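PDB 5TI1: fumarylacetoacetate hydrolase from Burkholderia xenovorans, which probably hydrolyses fumarylacetoacetate to fumarate and acetoacetate, the last step of phenylalanine and tyrosine breakdown, with the help of a bound divalent metal. Local coordinates for residues Asp96-Gly101 / Thr367-Leu372; Phe231-Gly236 / Gln355-His360. All coordinates share one frame; numbering follows the deposited sequence.

Contact 1. Residues Asp96-Gly101 / Thr367-Leu372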
loop_
_atom_site.group_PDB
_atom_site.type_symbol
_atom_site.label_atom_id
_atom_site.label_comp_id
_atom_site.label_asym_id
_atom_site.label_seq_id
_atom_site.Cartn_x
_atom_site.Cartn_y
_atom_site.Cartn_z
ATOM N N ASP B 96 0.523 18.355 0.851
ATOM C CA ASP B 96 1.488 19.455 0.835
ATOM C C ASP B 96 1.335 20.362 2.054
ATOM O O ASP B 96 2.334 20.797 2.638
ATOM C CB ASP B 96 1.330 20.259 -0.461
ATOM C CG ASP B 96 1.890 19.535 -1.679
ATOM O OD1 ASP B 96 2.538 18.491 -1.509
ATOM O OD2 ASP B 96 1.682 20.017 -2.805
ATOM N N PHE B 97 0.094 20.680 2.440
ATOM C CA PHE B 97 -0.109 21.504 3.629
ATOM C C PHE B 97 0.295 20.765 4.902
ATOM O O PHE B 97 0.942 21.344 5.784
ATOM C CB PHE B 97 -1.568 21.965 3.724
ATOM C CG PHE B 97 -1.936 22.483 5.085
ATOM C CD1 PHE B 97 -1.440 23.693 5.531
ATOM C CD2 PHE B 97 -2.746 21.740 5.931
ATOM C CE1 PHE B 97 -1.763 24.177 6.788
ATOM C CE2 PHE B 97 -3.066 22.214 7.194
ATOM C CZ PHE B 97 -2.576 23.432 7.621
ATOM N N ILE B 98 -0.088 19.488 5.023
ATOM C CA ILE B 98 0.322 18.690 6.180
ATOM C C ILE B 98 1.841 18.642 6.286
ATOM O O ILE B 98 2.415 18.828 7.372
ATOM C CB ILE B 98 -0.278 17.274 6.100
ATOM C CG1 ILE B 98 -1.793 17.313 6.281
ATOM C CG2 ILE B 98 0.317 16.394 7.169
ATOM C CD1 ILE B 98 -2.495 15.997 5.872
ATOM N N ALA B 99 2.520 18.422 5.155
ATOM C CA ALA B 99 3.979 18.339 5.150
ATOM C C ALA B 99 4.634 19.574 5.754
ATOM O O ALA B 99 5.783 19.493 6.198
ATOM C CB ALA B 99 4.489 18.131 3.725
ATOM N N LEU B 100 3.920 20.705 5.808
ATOM C CA LEU B 100 4.485 21.920 6.380
ATOM C C LEU B 100 4.801 21.777 7.861
ATOM O O LEU B 100 5.539 22.602 8.404
ATOM C CB LEU B 100 3.532 23.095 6.168
ATOM C CG LEU B 100 3.409 23.604 4.739
ATOM C CD1 LEU B 100 2.511 24.825 4.725
ATOM C CD2 LEU B 100 4.799 23.923 4.193
ATOM N N GLY B 101 4.255 20.769 8.529
ATOM C CA GLY B 101 4.623 20.475 9.897
ATOM C C GLY B 101 3.674 21.098 10.907
ATOM O O GLY B 101 2.883 21.999 10.611
ATOM N N THR B 367 7.344 5.620 7.214
ATOM C CA THR B 367 6.005 6.150 6.981
ATOM C C THR B 367 6.128 7.492 6.279
ATOM O O THR B 367 7.191 8.120 6.273
ATOM C CB THR B 367 5.192 6.323 8.271
ATOM O OG1 THR B 367 5.781 7.358 9.066
ATOM C CG2 THR B 367 5.154 5.026 9.085
ATOM N N ARG B 368 5.016 7.920 5.689
ATOM C CA ARG B 368 4.962 9.095 4.838
ATOM C C ARG B 368 3.722 9.908 5.175
ATOM O O ARG B 368 2.696 9.362 5.593
ATOM C CB ARG B 368 4.936 8.696 3.351
ATOM C CG ARG B 368 6.220 8.018 2.890
ATOM C CD ARG B 368 6.195 7.660 1.413
ATOM N NE ARG B 368 5.353 6.491 1.188
ATOM C CZ ARG B 368 5.173 5.900 0.006
ATOM N NH1 ARG B 368 5.771 6.372 -1.081
ATOM N NH2 ARG B 368 4.377 4.837 -0.087
ATOM N N VAL B 369 3.827 11.220 4.954
ATOM C CA VAL B 369 2.701 12.131 5.126
ATOM C C VAL B 369 1.516 11.629 4.318
ATOM O O VAL B 369 1.658 11.284 3.141
ATOM C CB VAL B 369 3.117 13.551 4.693
ATOM C CG1 VAL B 369 1.909 14.458 4.568
ATOM C CG2 VAL B 369 4.145 14.139 5.681
ATOM N N GLY B 370 0.336 11.581 4.950
ATOM C CA GLY B 370 -0.865 11.101 4.289
ATOM C C GLY B 370 -1.158 9.627 4.473
ATOM O O GLY B 370 -2.247 9.178 4.086
ATOM N N ASP B 371 -0.211 8.848 5.011
ATOM C CA ASP B 371 -0.486 7.458 5.359
ATOM C C ASP B 371 -1.711 7.373 6.277
ATOM O O ASP B 371 -1.962 8.255 7.106
ATOM C CB ASP B 371 0.713 6.820 6.063
ATOM C CG ASP B 371 1.812 6.362 5.105
ATOM O OD1 ASP B 371 1.615 6.318 3.869
ATOM O OD2 ASP B 371 2.905 6.032 5.608
ATOM N N LEU B 372 -2.462 6.287 6.133
ATOM C CA LEU B 372 -3.707 6.063 6.856
ATOM C C LEU B 372 -3.557 4.810 7.705
ATOM O O LEU B 372 -3.154 3.754 7.202
ATOM C CB LEU B 372 -4.873 5.899 5.878
ATOM C CG LEU B 372 -6.266 5.632 6.452
ATOM C CD1 LEU B 372 -6.765 6.842 7.223
ATOM C CD2 LEU B 372 -7.221 5.267 5.312
#

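Contact 2. Residues Phe231-Gly236 / Gln355-His360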
loop_
_atom_site.group_PDB
_atom_site.type_symbol
_atom_site.label_atom_id
_atom_site.label_comp_id
_atom_site.label_asym_id
_atom_site.label_seq_id
_atom_site.Cartn_x
_atom_site.Cartn_y
_atom_site.Cartn_z
ATOM N N PHE B 231 -6.121 7.208 11.645
ATOM C CA PHE B 231 -5.341 8.418 11.832
ATOM C C PHE B 231 -4.386 8.608 10.662
ATOM O O PHE B 231 -4.004 7.655 9.981
ATOM C CB PHE B 231 -4.600 8.434 13.176
ATOM C CG PHE B 231 -3.580 7.333 13.382
ATOM C CD1 PHE B 231 -2.232 7.549 13.112
ATOM C CD2 PHE B 231 -3.946 6.124 13.952
ATOM C CE1 PHE B 231 -1.277 6.565 13.375
ATOM C CE2 PHE B 231 -2.989 5.137 14.218
ATOM C CZ PHE B 231 -1.655 5.364 13.930
ATOM N N VAL B 232 -4.041 9.865 10.411
ATOM C CA VAL B 232 -3.318 10.269 9.214
ATOM C C VAL B 232 -1.950 10.794 9.641
ATOM O O VAL B 232 -1.855 11.627 10.549
ATOM C CB VAL B 232 -4.124 11.316 8.424
ATOM C CG1 VAL B 232 -3.291 11.945 7.336
ATOM C CG2 VAL B 232 -5.404 10.671 7.827
ATOM N N ILE B 233 -0.893 10.288 8.994
ATOM C CA ILE B 233 0.477 10.655 9.341
ATOM C C ILE B 233 0.741 12.090 8.916
ATOM O O ILE B 233 0.496 12.466 7.763
ATOM C CB ILE B 233 1.487 9.694 8.683
ATOM C CG1 ILE B 233 1.379 8.301 9.298
ATOM C CG2 ILE B 233 2.926 10.204 8.881
ATOM C CD1 ILE B 233 1.636 8.285 10.817
ATOM N N GLY B 234 1.264 12.895 9.842
ATOM C CA GLY B 234 1.614 14.269 9.543
ATOM C C GLY B 234 3.105 14.484 9.368
ATOM O O GLY B 234 3.537 15.447 8.724
ATOM N N ALA B 235 3.903 13.599 9.953
ATOM C CA ALA B 235 5.350 13.624 9.793
ATOM C C ALA B 235 5.822 12.184 9.668
ATOM O O ALA B 235 5.447 11.330 10.479
ATOM C CB ALA B 235 6.037 14.330 10.980
ATOM N N GLY B 236 6.629 11.911 8.650
ATOM C CA GLY B 236 7.044 10.557 8.372
ATOM C C GLY B 236 8.249 10.174 9.207
ATOM O O GLY B 236 8.652 10.873 10.138
ATOM N N GLN B 355 1.162 3.410 20.314
ATOM C CA GLN B 355 1.719 2.067 20.334
ATOM C C GLN B 355 1.676 1.440 18.949
ATOM O O GLN B 355 2.623 0.758 18.540
ATOM C CB GLN B 355 0.971 1.218 21.355
ATOM C CG GLN B 355 1.224 1.675 22.787
ATOM C CD GLN B 355 0.395 0.916 23.794
ATOM O OE1 GLN B 355 -0.801 0.673 23.580
ATOM N NE2 GLN B 355 1.019 0.537 24.906
ATOM N N GLN B 356 0.589 1.678 18.211
ATOM C CA GLN B 356 0.463 1.120 16.872
ATOM C C GLN B 356 1.565 1.640 15.959
ATOM O O GLN B 356 2.197 0.870 15.233
ATOM C CB GLN B 356 -0.921 1.442 16.303
ATOM C CG GLN B 356 -2.054 0.686 16.988
ATOM C CD GLN B 356 -3.427 1.232 16.624
ATOM O OE1 GLN B 356 -3.569 2.408 16.291
ATOM N NE2 GLN B 356 -4.442 0.376 16.686
ATOM N N LEU B 357 1.803 2.953 15.980
ATOM C CA LEU B 357 2.852 3.526 15.142
ATOM C C LEU B 357 4.231 3.049 15.586
ATOM O O LEU B 357 5.094 2.738 14.750
ATOM C CB LEU B 357 2.775 5.049 15.184
ATOM C CG LEU B 357 3.705 5.799 14.237
ATOM C CD1 LEU B 357 3.414 5.405 12.775
ATOM C CD2 LEU B 357 3.567 7.304 14.473
ATOM N N ALA B 358 4.448 2.974 16.899
ATOM C CA ALA B 358 5.714 2.474 17.423
ATOM C C ALA B 358 5.981 1.061 16.926
ATOM O O ALA B 358 7.072 0.758 16.424
ATOM C CB ALA B 358 5.694 2.519 18.951
ATOM N N HIS B 359 4.975 0.192 17.014
ATOM C CA HIS B 359 5.146 -1.157 16.495
ATOM C C HIS B 359 5.299 -1.157 14.977
ATOM O O HIS B 359 6.138 -1.890 14.439
ATOM C CB HIS B 359 3.978 -2.036 16.920
ATOM C CG HIS B 359 4.108 -3.451 16.464
ATOM N ND1 HIS B 359 4.990 -4.339 17.039
ATOM C CD2 HIS B 359 3.497 -4.122 15.459
ATOM C CE1 HIS B 359 4.898 -5.504 16.424
ATOM N NE2 HIS B 359 4.003 -5.399 15.461
ATOM N N HIS B 360 4.510 -0.334 14.273
ATOM C CA HIS B 360 4.602 -0.262 12.812
ATOM C C HIS B 360 6.038 -0.024 12.345
ATOM O O HIS B 360 6.473 -0.587 11.335
ATOM C CB HIS B 360 3.694 0.849 12.278
ATOM C CG HIS B 360 3.300 0.676 10.841
ATOM N ND1 HIS B 360 4.117 0.076 9.905
ATOM C CD2 HIS B 360 2.165 1.018 10.182
ATOM C CE1 HIS B 360 3.505 0.062 8.733
ATOM N NE2 HIS B 360 2.320 0.629 8.872
#

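Contact 1. Residues Asp96-Gly101 / Thr367-Leu372
Val369 meets Ile98 and Ala99 through van der Waals contacts. Its CG1 lies 3.6 Å from Ile98 CG2, and the two side chains run alongside each other, antiparallel. Ile98 chi1 of -68° lays CG1 beside the backbone N and leaves CG2 opposite that N, turned to Val369. Ala99 N is 4.1 Å from Val369 CG1. The second methyl, Val369 CG2, approaches Ala99 CB at 4.5 Å, a looser touch at the more exposed margin. No hydrogen bond crosses between the segments.

The contact joins the short helix 95-99, in the N-terminal family region, to a type II beta turn from Arg368 to Asp371 in the C-terminal hydrolase region. Val369 sits at the second position of that turn. Gly370, at the third, has the positive phi (93°) that this turn type favours there.

Polar bonds hold the turn from within. Asp371 N gives a backbone bond to Arg368 O at 3.0 Å. Arg368 N bonds Asp371 OD2 at 2.8 Å, meeting the carboxylate from above its plane. The same oxygen pairs with Arg189 of the second subunit. Ile98 also packs on Val146 and on Phe253 of strand 252-263.

Contact 2. Residues Phe231-Gly236 / Gln355-His360
The end of strand 223-233 faces helix 353-362 with the backbones well apart, the nearest CA atoms, those of Ile233 and Leu357, being 9.5 Å from each other. Side chains bridge this gap, with no hydrogen bond between the segments. Phe231 and Ile233 alternate with Val232, so both point at the helix.

The side chains of Ile233 and Leu357 meet end on, and their CD1 methyls are 3.9 Å apart. The Leu357 torsion, with CG anti to the backbone N (chi1 -173°), carries its CD1 to Ile233. Met373 of the neighbouring strand packs against both residues.

Phe231 meets Gln356 at its ring edge. Gln356 OE1 lies near the ring plane, 3.5 Å from Phe231 CE2. Ring and amide planes are only 18° apart, so the amide lies almost level with the ring, as suits an oxygen facing the slightly positive edge of an aromatic ring. The other end of the amide, Gln356 NE2, is hydrogen-bonded to Ser156 OG. That bond may help set the rotation of the amide.

All four touching side chains are buried. This is a helix packed on one face of a mixed beta-sheet, in the FAH-family domain. The site is close by: the Gln356 side chain is about 7 Å from that of Asp153, a magnesium ligand, and about 10 Å from the magnesium ion itself.

Overall arrangement
Contact 2 is fully buried, while contact 1 is only partly so, with Ala99 at its exposed margin. Contact 1 joins the N-terminal and C-terminal family regions. Contact 2 stays within the C-terminal one and lies nearer the metal site. Their centres are 11 Å apart, and Ile233 ties them together: its O and N probably bond Gly370 N and Asp371 O, both at 3.0 Å. The turn of contact 1 is thus fixed to the strand of contact 2. Contact 1 is without polar bonds across the contact; contact 2 adds an amide oxygen at a ring edge. Both reach the second subunit, whose Arg189 forms a salt bridge with Asp371 and packs on His360 of this chain.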